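Local coordinates for sigma-C capsid protein (Avian reovirus, PDB 2VRS) that forms the trimeric fibre of the virion, attaches the virus to host cells and induces apoptosis, at residues C[79-87]-C[141-149]. Residues are numbered along the deposited sequence; the frame is centred on the assembly and turned at random.
Sequences EAQLMQFRW and IPSDLARLV
M83 reaches from the first strand of the C-terminal beta-barrel domain into the loop 141-149, where P142 and L148 meet its sulfur and D144 and R147 its methyl. The side chain is extended beyond CG, which carries the sulfur and methyl group well clear of the strand. SD lies 4.1 Å from P142 CB and 4.0 Å from L148 CD2, while the terminal CE pushes on to the turn, 3.4 Å from the backbone O of D144 and 3.8 Å from R147 CB. D144 is the centre of an inverse gamma turn, and its O also accepts the backbone N-H of R147, so the methyl sits where the loop turns into the 3-10 segment 145-148.

Two residues further along the strand, F85 continues the apolar layer. With CG between the backbone N and the carbonyl carbon (chi1 53°), its ring is swung onto P142 and L148, which it meets obliquely: CD2 is 3.6 Å from P142 CG, and CZ is 4.0 Å from L148 CD1. L148 divides its two methyls, CD1 going to the phenyl ring and CD2 to the methionine sulfur. W87 CE3 lies in the ring plane at the edge of F85.

The polar end of the contact lies at Q81, whose amide abuts D144 OD2 with the amide and carboxylate planes 87° apart. R147 lends its aliphatic CB and CG to the interface, then bends at chi2 and chi3 to take its guanidinium to T211 through a hydrogen bond and to Y65 in a cation-pi contact. M83, F85, P142 and L148 form the apolar part of the join between loop and barrel strand, with Q81, D144 and R147 at its polar end.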
loop_
_atom_site.group_PDB
_atom_site.type_symbol
_atom_site.label_atom_id
_atom_site.label_comp_id
_atom_site.label_asym_id
_atom_site.label_seq_id
_atom_site.Cartn_x
_atom_site.Cartn_y
_atom_site.Cartn_z
ATOM N N GLU C 79 -10.481 -2.210 -10.791
ATOM C CA GLU C 79 -9.933 -2.713 -12.057
ATOM C C GLU C 79 -8.827 -1.803 -12.613
ATOM O O GLU C 79 -8.983 -0.589 -12.700
ATOM C CB GLU C 79 -11.034 -2.839 -13.116
ATOM C CG GLU C 79 -12.061 -3.864 -12.677
ATOM C CD GLU C 79 -12.931 -4.348 -13.829
ATOM O OE1 GLU C 79 -13.245 -3.522 -14.693
ATOM O OE2 GLU C 79 -13.283 -5.548 -13.868
ATOM N N ALA C 80 -7.731 -2.431 -13.044
ATOM C CA ALA C 80 -6.726 -1.759 -13.858
ATOM C C ALA C 80 -7.309 -1.347 -15.210
ATOM O O ALA C 80 -8.323 -1.912 -15.689
ATOM C CB ALA C 80 -5.485 -2.695 -14.018
ATOM N N GLN C 81 -6.651 -0.385 -15.837
ATOM C CA GLN C 81 -7.016 0.067 -17.168
ATOM C C GLN C 81 -5.773 0.342 -17.973
ATOM O O GLN C 81 -4.766 0.803 -17.442
ATOM C CB GLN C 81 -7.722 1.439 -17.102
ATOM C CG GLN C 81 -8.942 1.554 -16.287
ATOM C CD GLN C 81 -9.344 3.018 -16.172
ATOM O OE1 GLN C 81 -9.298 3.595 -15.084
ATOM N NE2 GLN C 81 -9.696 3.626 -17.300
ATOM N N LEU C 82 -5.890 0.131 -19.279
ATOM C CA LEU C 82 -4.872 0.577 -20.194
ATOM C C LEU C 82 -5.539 1.648 -21.064
ATOM O O LEU C 82 -6.293 1.335 -22.004
ATOM C CB LEU C 82 -4.325 -0.589 -21.068
ATOM C CG LEU C 82 -3.106 -0.194 -21.956
ATOM C CD1 LEU C 82 -1.822 0.163 -21.105
ATOM C CD2 LEU C 82 -2.746 -1.293 -22.930
ATOM N N MET C 83 -5.252 2.905 -20.752
ATOM C CA MET C 83 -5.760 4.050 -21.513
ATOM C C MET C 83 -4.889 4.350 -22.718
ATOM O O MET C 83 -3.667 4.291 -22.647
ATOM C CB MET C 83 -5.795 5.283 -20.635
ATOM C CG MET C 83 -6.656 5.166 -19.436
ATOM S SD MET C 83 -6.463 6.726 -18.544
ATOM C CE MET C 83 -7.553 6.450 -17.200
ATOM N N GLN C 84 -5.519 4.697 -23.836
ATOM C CA GLN C 84 -4.778 5.015 -25.067
ATOM C C GLN C 84 -5.328 6.363 -25.559
ATOM O O GLN C 84 -6.547 6.528 -25.747
ATOM C CB GLN C 84 -5.001 3.941 -26.130
ATOM C CG GLN C 84 -4.554 2.564 -25.668
ATOM C CD GLN C 84 -4.915 1.510 -26.675
ATOM O OE1 GLN C 84 -5.615 0.550 -26.364
ATOM N NE2 GLN C 84 -4.462 1.698 -27.904
ATOM N N PHE C 85 -4.443 7.346 -25.661
ATOM C CA PHE C 85 -4.815 8.663 -26.181
ATOM C C PHE C 85 -3.643 9.365 -26.865
ATOM O O PHE C 85 -2.503 8.886 -26.839
ATOM C CB PHE C 85 -5.418 9.507 -25.054
ATOM C CG PHE C 85 -4.546 9.592 -23.811
ATOM C CD1 PHE C 85 -3.562 10.577 -23.710
ATOM C CD2 PHE C 85 -4.733 8.709 -22.742
ATOM C CE1 PHE C 85 -2.764 10.666 -22.547
ATOM C CE2 PHE C 85 -3.940 8.793 -21.567
ATOM C CZ PHE C 85 -2.957 9.764 -21.484
ATOM N N ARG C 86 -3.921 10.516 -27.467
ATOM C CA ARG C 86 -2.888 11.341 -28.068
ATOM C C ARG C 86 -2.625 12.591 -27.230
ATOM O O ARG C 86 -3.556 13.199 -26.683
ATOM C CB ARG C 86 -3.295 11.695 -29.513
ATOM C CG ARG C 86 -3.469 10.439 -30.392
ATOM C CD ARG C 86 -2.123 9.924 -30.860
ATOM N NE ARG C 86 -1.771 10.407 -32.200
ATOM C CZ ARG C 86 -1.202 11.584 -32.476
ATOM N NH1 ARG C 86 -0.913 12.449 -31.505
ATOM N NH2 ARG C 86 -0.922 11.900 -33.738
ATOM N N TRP C 87 -1.361 12.975 -27.141
ATOM C CA TRP C 87 -0.999 14.115 -26.272
ATOM C C TRP C 87 -0.056 15.013 -27.033
ATOM O O TRP C 87 0.997 14.552 -27.512
ATOM C CB TRP C 87 -0.278 13.592 -25.015
ATOM C CG TRP C 87 -0.368 14.465 -23.830
ATOM C CD1 TRP C 87 -0.571 15.819 -23.809
ATOM C CD2 TRP C 87 -0.237 14.049 -22.461
ATOM N NE1 TRP C 87 -0.579 16.281 -22.497
ATOM C CE2 TRP C 87 -0.399 15.205 -21.656
ATOM C CE3 TRP C 87 -0.027 12.794 -21.832
ATOM C CZ2 TRP C 87 -0.354 15.155 -20.249
ATOM C CZ3 TRP C 87 0.024 12.746 -20.416
ATOM C CH2 TRP C 87 -0.154 13.912 -19.646
ATOM N N ILE C 141 -9.839 13.794 -24.099
ATOM C CA ILE C 141 -9.612 13.540 -22.676
ATOM C C ILE C 141 -10.267 12.227 -22.226
ATOM O O ILE C 141 -11.439 12.008 -22.503
ATOM C CB ILE C 141 -10.167 14.726 -21.812
ATOM C CG1 ILE C 141 -9.661 16.096 -22.322
ATOM C CG2 ILE C 141 -9.837 14.530 -20.339
ATOM C CD1 ILE C 141 -8.363 16.628 -21.674
ATOM N N PRO C 142 -9.494 11.322 -21.583
ATOM C CA PRO C 142 -10.101 10.131 -20.978
ATOM C C PRO C 142 -11.131 10.516 -19.917
ATOM O O PRO C 142 -10.955 11.537 -19.235
ATOM C CB PRO C 142 -8.907 9.436 -20.308
ATOM C CG PRO C 142 -7.732 9.891 -21.090
ATOM C CD PRO C 142 -8.032 11.326 -21.399
ATOM N N SER C 143 -12.197 9.718 -19.796
ATOM C CA SER C 143 -13.193 9.898 -18.724
ATOM C C SER C 143 -12.549 9.848 -17.344
ATOM O O SER C 143 -12.746 10.752 -16.529
ATOM C CB SER C 143 -14.308 8.850 -18.819
ATOM O OG SER C 143 -15.413 9.382 -19.513
ATOM N N ASP C 144 -11.752 8.801 -17.098
ATOM C CA ASP C 144 -11.099 8.626 -15.786
ATOM C C ASP C 144 -9.869 9.539 -15.589
ATOM O O ASP C 144 -8.731 9.041 -15.320
ATOM C CB ASP C 144 -10.737 7.150 -15.528
ATOM C CG ASP C 144 -11.957 6.265 -15.326
ATOM O OD1 ASP C 144 -13.103 6.773 -15.301
ATOM O OD2 ASP C 144 -11.764 5.043 -15.173
ATOM N N LEU C 145 -10.107 10.856 -15.654
ATOM C CA LEU C 145 -9.011 11.867 -15.463
ATOM C C LEU C 145 -8.201 11.777 -14.156
ATOM O O LEU C 145 -7.004 12.162 -14.110
ATOM C CB LEU C 145 -9.529 13.299 -15.660
ATOM C CG LEU C 145 -8.558 14.311 -16.285
ATOM C CD1 LEU C 145 -7.803 13.754 -17.513
ATOM C CD2 LEU C 145 -9.277 15.587 -16.655
ATOM N N ALA C 146 -8.830 11.249 -13.113
ATOM C CA ALA C 146 -8.197 11.166 -11.811
ATOM C C ALA C 146 -6.940 10.313 -11.891
ATOM O O ALA C 146 -6.012 10.523 -11.131
ATOM C CB ALA C 146 -9.144 10.597 -10.801
ATOM N N ARG C 147 -6.905 9.387 -12.848
ATOM C CA ARG C 147 -5.718 8.461 -12.960
ATOM C C ARG C 147 -4.504 9.130 -13.590
ATOM O O ARG C 147 -3.451 8.486 -13.701
ATOM C CB ARG C 147 -6.052 7.215 -13.764
ATOM C CG ARG C 147 -7.274 6.421 -13.233
ATOM C CD ARG C 147 -6.937 5.431 -12.129
ATOM N NE ARG C 147 -6.328 6.039 -10.934
ATOM C CZ ARG C 147 -6.987 6.658 -9.954
ATOM N NH1 ARG C 147 -8.311 6.791 -9.994
ATOM N NH2 ARG C 147 -6.300 7.159 -8.929
ATOM N N LEU C 148 -4.651 10.384 -14.033
ATOM C CA LEU C 148 -3.575 11.082 -14.744
ATOM C C LEU C 148 -3.078 12.260 -13.926
ATOM O O LEU C 148 -2.306 13.097 -14.403
ATOM C CB LEU C 148 -4.062 11.589 -16.125
ATOM C CG LEU C 148 -4.684 10.525 -17.046
ATOM C CD1 LEU C 148 -5.063 11.148 -18.389
ATOM C CD2 LEU C 148 -3.729 9.343 -17.211
ATOM N N VAL C 149 -3.591 12.355 -12.705
ATOM C CA VAL C 149 -3.216 13.417 -11.758
ATOM C C VAL C 149 -2.416 12.826 -10.594
ATOM O O VAL C 149 -2.889 11.925 -9.889
ATOM C CB VAL C 149 -4.483 14.157 -11.177
ATOM C CG1 VAL C 149 -4.038 15.248 -10.214
ATOM C CG2 VAL C 149 -5.292 14.800 -12.322
#